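Side-chain contacts in hypothetical protein (Staphylococcus aureus subsp. aureus Mu50, PDB 4PEO), which probably acts as an essential cysteine protease that trims the N-terminal residues from ribosomal protein bL27: residues Leu81-Gln84 and Thr85-Val88; Gly36-Ala39 and Val40-Ser44. All blocks are in the same frame, centred on the assembly; numbering follows the deposited sequence.

Contact 1 (Leu81-Gln84 and Thr85-Val88); sequences LILQ and TMLV
Thr-85 folds its hydroxyl back onto the preceding turn of helix 77-96, where OG1 donates to Leu-81 O over 2.9 Å. The backbone amide of the same threonine, Thr-85 N, also ends on Leu-81 O, at 2.8 Å, and the two donors approach from opposite faces of the carbonyl plane. The hydroxyl stands well above that plane, 38° out of it, so the bond is not aimed at a lone pair. With OG1 beside the backbone N (chi1 -67°), the hydroxyl is placed for this return bond, while CG2 takes the position anti to N. Regular i to i+4 amide bonds continue through the stretch, with Met-86 N bonded to Ile-82 O, Leu-87 N to Leu-83 O and Val-88 N to Gln-84 O.

The apolar pair of the contact, Leu-83 with Met-86, is three residues apart. Met-86 CG extends anti to the backbone N, and a bend at chi3 (71°) turns the methyl CE so that it lies 4.3 Å from Leu-83 CD2. Two other side chains rest carbons against carbonyl oxygens four residues back: Leu-87 brings CG to 3.2 Å from Leu-83 O, and Val-88 CG2 comes within 3.4 Å of Gln-84 O.

Leu-83, Met-86 and Leu-87 also pack on strand 14-20, through Val-14 and Val-17, whereas Ile-82 and Leu-83 meet Ile-48 of helix 36-51. Across the dimer interface Leu-81 packs on Leu-81 of the second subunit, and Ile-82 on Thr-85 of that subunit.

Two bonds thus grip a single carbonyl oxygen, and the buried hydroxyl of Thr-85 is satisfied within its own helix, at a place where the threonine packs against Ile-82 of the second subunit.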
loop_
_atom_site.group_PDB
_atom_site.type_symbol
_atom_site.label_atom_id
_atom_site.label_comp_id
_atom_site.label_asym_id
_atom_site.label_seq_id
_atom_site.Cartn_x
_atom_site.Cartn_y
_atom_site.Cartn_z
ATOM N N LEU B 81 6.366 7.279 -5.545
ATOM C CA LEU B 81 5.255 7.541 -4.616
ATOM C C LEU B 81 4.716 6.222 -4.046
ATOM O O LEU B 81 4.428 6.143 -2.851
ATOM C CB LEU B 81 4.123 8.320 -5.302
ATOM C CG LEU B 81 2.944 8.696 -4.411
ATOM C CD1 LEU B 81 3.381 9.590 -3.246
ATOM C CD2 LEU B 81 1.850 9.364 -5.212
ATOM N N ILE B 82 4.586 5.185 -4.886
ATOM C CA ILE B 82 4.116 3.873 -4.421
ATOM C C ILE B 82 5.093 3.285 -3.397
ATOM O O ILE B 82 4.672 2.757 -2.364
ATOM C CB ILE B 82 3.838 2.925 -5.617
ATOM C CG1 ILE B 82 2.653 3.482 -6.463
ATOM C CG2 ILE B 82 3.519 1.499 -5.106
ATOM C CD1 ILE B 82 2.439 2.745 -7.811
ATOM N N LEU B 83 6.404 3.413 -3.655
ATOM C CA LEU B 83 7.410 2.914 -2.712
ATOM C C LEU B 83 7.363 3.684 -1.389
ATOM O O LEU B 83 7.438 3.065 -0.324
ATOM C CB LEU B 83 8.810 2.961 -3.345
ATOM C CG LEU B 83 9.051 1.905 -4.438
ATOM C CD1 LEU B 83 10.324 2.238 -5.227
ATOM C CD2 LEU B 83 9.135 0.490 -3.828
ATOM N N GLN B 84 7.197 4.990 -1.445
ATOM C CA GLN B 84 7.070 5.775 -0.252
ATOM C C GLN B 84 5.808 5.427 0.512
ATOM O O GLN B 84 5.834 5.381 1.686
ATOM C CB GLN B 84 7.087 7.230 -0.587
ATOM C CG GLN B 84 8.361 7.628 -1.276
ATOM C CD GLN B 84 8.987 8.790 -0.623
ATOM O OE1 GLN B 84 8.321 9.803 -0.351
ATOM N NE2 GLN B 84 10.269 8.669 -0.337
ATOM N N THR B 85 4.733 5.152 -0.206
ATOM C CA THR B 85 3.457 4.721 0.390
ATOM C C THR B 85 3.659 3.384 1.110
ATOM O O THR B 85 3.176 3.212 2.236
ATOM C CB THR B 85 2.361 4.631 -0.693
ATOM O OG1 THR B 85 2.086 5.958 -1.166
ATOM C CG2 THR B 85 1.048 3.983 -0.164
ATOM N N MET B 86 4.332 2.436 0.437
ATOM C CA MET B 86 4.655 1.122 1.007
ATOM C C MET B 86 5.444 1.325 2.306
ATOM O O MET B 86 5.134 0.671 3.292
ATOM C CB MET B 86 5.519 0.349 -0.003
ATOM C CG MET B 86 5.627 -1.157 0.314
ATOM S SD MET B 86 6.924 -1.956 -0.754
ATOM C CE MET B 86 8.207 -1.277 -0.045
ATOM N N LEU B 87 6.427 2.239 2.313
ATOM C CA LEU B 87 7.249 2.503 3.509
ATOM C C LEU B 87 6.444 3.114 4.642
ATOM O O LEU B 87 6.554 2.654 5.781
ATOM C CB LEU B 87 8.492 3.344 3.170
ATOM C CG LEU B 87 9.475 2.698 2.164
ATOM C CD1 LEU B 87 10.635 3.632 1.870
ATOM C CD2 LEU B 87 9.911 1.297 2.618
ATOM N N VAL B 88 5.557 4.090 4.333
ATOM C CA VAL B 88 4.671 4.667 5.352
ATOM C C VAL B 88 3.767 3.561 5.935
ATOM O O VAL B 88 3.570 3.503 7.164
ATOM C CB VAL B 88 3.860 5.866 4.781
ATOM C CG1 VAL B 88 2.750 6.306 5.748
ATOM C CG2 VAL B 88 4.785 7.038 4.465
#

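Contact 2 (Gly36-Ala39 and Val40-Ser44)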
loop_
_atom_site.group_PDB
_atom_site.type_symbol
_atom_site.label_atom_id
_atom_site.label_comp_id
_atom_site.label_asym_id
_atom_site.label_seq_id
_atom_site.Cartn_x
_atom_site.Cartn_y
_atom_site.Cartn_z
ATOM N N GLY B 36 0.049 -8.636 7.450
ATOM C CA GLY B 36 0.014 -7.219 7.096
ATOM C C GLY B 36 1.201 -6.791 6.255
ATOM O O GLY B 36 1.015 -6.232 5.170
ATOM N N ALA B 37 2.435 -7.065 6.744
ATOM C CA ALA B 37 3.687 -6.719 6.059
ATOM C C ALA B 37 3.752 -7.303 4.654
ATOM O O ALA B 37 4.072 -6.568 3.712
ATOM C CB ALA B 37 4.886 -7.182 6.872
ATOM N N SER B 38 3.405 -8.606 4.505
ATOM C CA SER B 38 3.425 -9.305 3.213
ATOM C C SER B 38 2.433 -8.708 2.219
ATOM O O SER B 38 2.797 -8.468 1.067
ATOM C CB SER B 38 3.174 -10.799 3.397
ATOM O OG SER B 38 4.228 -11.382 4.142
ATOM N N ALA B 39 1.201 -8.436 2.671
ATOM C CA ALA B 39 0.150 -7.859 1.830
ATOM C C ALA B 39 0.563 -6.484 1.308
ATOM O O ALA B 39 0.342 -6.185 0.139
ATOM C CB ALA B 39 -1.158 -7.759 2.604
ATOM N N VAL B 40 1.177 -5.664 2.172
ATOM C CA VAL B 40 1.639 -4.319 1.810
ATOM C C VAL B 40 2.764 -4.418 0.772
ATOM O O VAL B 40 2.735 -3.718 -0.240
ATOM C CB VAL B 40 2.066 -3.510 3.069
ATOM C CG1 VAL B 40 2.797 -2.225 2.678
ATOM C CG2 VAL B 40 0.863 -3.185 3.943
ATOM N N LEU B 41 3.736 -5.281 0.988
ATOM C CA LEU B 41 4.831 -5.413 0.054
ATOM C C LEU B 41 4.411 -5.978 -1.301
ATOM O O LEU B 41 4.647 -5.356 -2.302
ATOM C CB LEU B 41 5.931 -6.235 0.689
ATOM C CG LEU B 41 7.307 -6.371 0.051
ATOM C CD1 LEU B 41 7.354 -6.725 -1.400
ATOM C CD2 LEU B 41 8.327 -5.362 0.519
ATOM N N PHE B 42 3.782 -7.154 -1.307
ATOM C CA PHE B 42 3.364 -7.759 -2.575
ATOM C C PHE B 42 2.357 -6.900 -3.326
ATOM O O PHE B 42 2.477 -6.750 -4.540
ATOM C CB PHE B 42 2.870 -9.204 -2.387
ATOM C CG PHE B 42 3.867 -10.127 -1.713
ATOM C CD1 PHE B 42 5.214 -10.097 -2.059
ATOM C CD2 PHE B 42 3.450 -11.053 -0.765
ATOM C CE1 PHE B 42 6.136 -10.943 -1.428
ATOM C CE2 PHE B 42 4.369 -11.899 -0.136
ATOM C CZ PHE B 42 5.706 -11.833 -0.466
ATOM N N GLY B 43 1.429 -6.282 -2.591
ATOM C CA GLY B 43 0.423 -5.405 -3.175
ATOM C C GLY B 43 1.076 -4.201 -3.823
ATOM O O GLY B 43 0.688 -3.816 -4.929
ATOM N N SER B 44 2.107 -3.630 -3.167
ATOM C CA SER B 44 2.824 -2.466 -3.714
ATOM C C SER B 44 3.576 -2.812 -4.987
ATOM O O SER B 44 3.527 -2.035 -5.937
ATOM C CB SER B 44 3.752 -1.846 -2.681
ATOM O OG SER B 44 2.964 -1.410 -1.588
#
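Phe-42 leans back over the first turn of helix 36-51, its ring atom CE2 3.9 Å from Ser-38 CB. The ring also passes obliquely by the carbonyl of the same serine, with CD2 3.2 Å from Ser-38 O. That oxygen is the acceptor of Phe-42 N, 2.9 Å away, in a nearly linear bond with an N-H...O angle of 166°. Because CG is anti to the carbonyl carbon (chi1 -56°), the ring runs beside the backbone N and back toward Ser-38.

On another side of the helix Val-40 directs CG2 to 3.3 Å from Gly-36 O, the carbonyl to which its own amide is bonded. Leu-41 keeps CB against Ala-37 O but carries its branch away from the turn. Gly-43 N, 2.9 Å from Ala-39 O, comes from well above the carbonyl plane. Ser-44 OG donates to Val-40 O, one turn back, at 2.7 Å, and Ser-44 N reaches this oxygen from the opposite face.

Beyond this shell the ring of Phe-42 meets Phe-67 edge-to-face, and Leu-41 packs on Val-17, Met-19, Phe-67 and Ile-69 of the sheet. Val-40 lies on Ser-89 of helix 77-96 and on Val-40 of the second subunit, while Ala-39 touches Ile-93 of that subunit.

The side chain of Ser-38 is about 3 Å from that of His-22, the probable proton donor of the protease, and the helix starts two residues after the probable nucleophile Cys-34, which is not modelled. The turn that Phe-42 covers therefore borders the probable active site. There the carbonyl of Ser-38 is bonded by Phe-42 N and the ring flanks its CB, whereas the buried hydroxyl of Ser-44 is satisfied inside the helix.

In the fold
Both contacts are helical turns, but on different helices: contact 1 lies on 77-96 and contact 2 on 36-51, with centres 11 Å apart. They meet directly, Met-86 CG resting 3.3 Å from Ser-44 OG and Met-86 SD 3.9 Å from Leu-41 CD2, so the two helices pack side by side on the sheet. Contact 1 is the more buried and mainly aliphatic. Contact 2 is partly buried, combines small residues with an aromatic ring and has one end at the probable active site. Each turns a hydroxyl back onto a carbonyl four residues earlier, and each touches the second subunit.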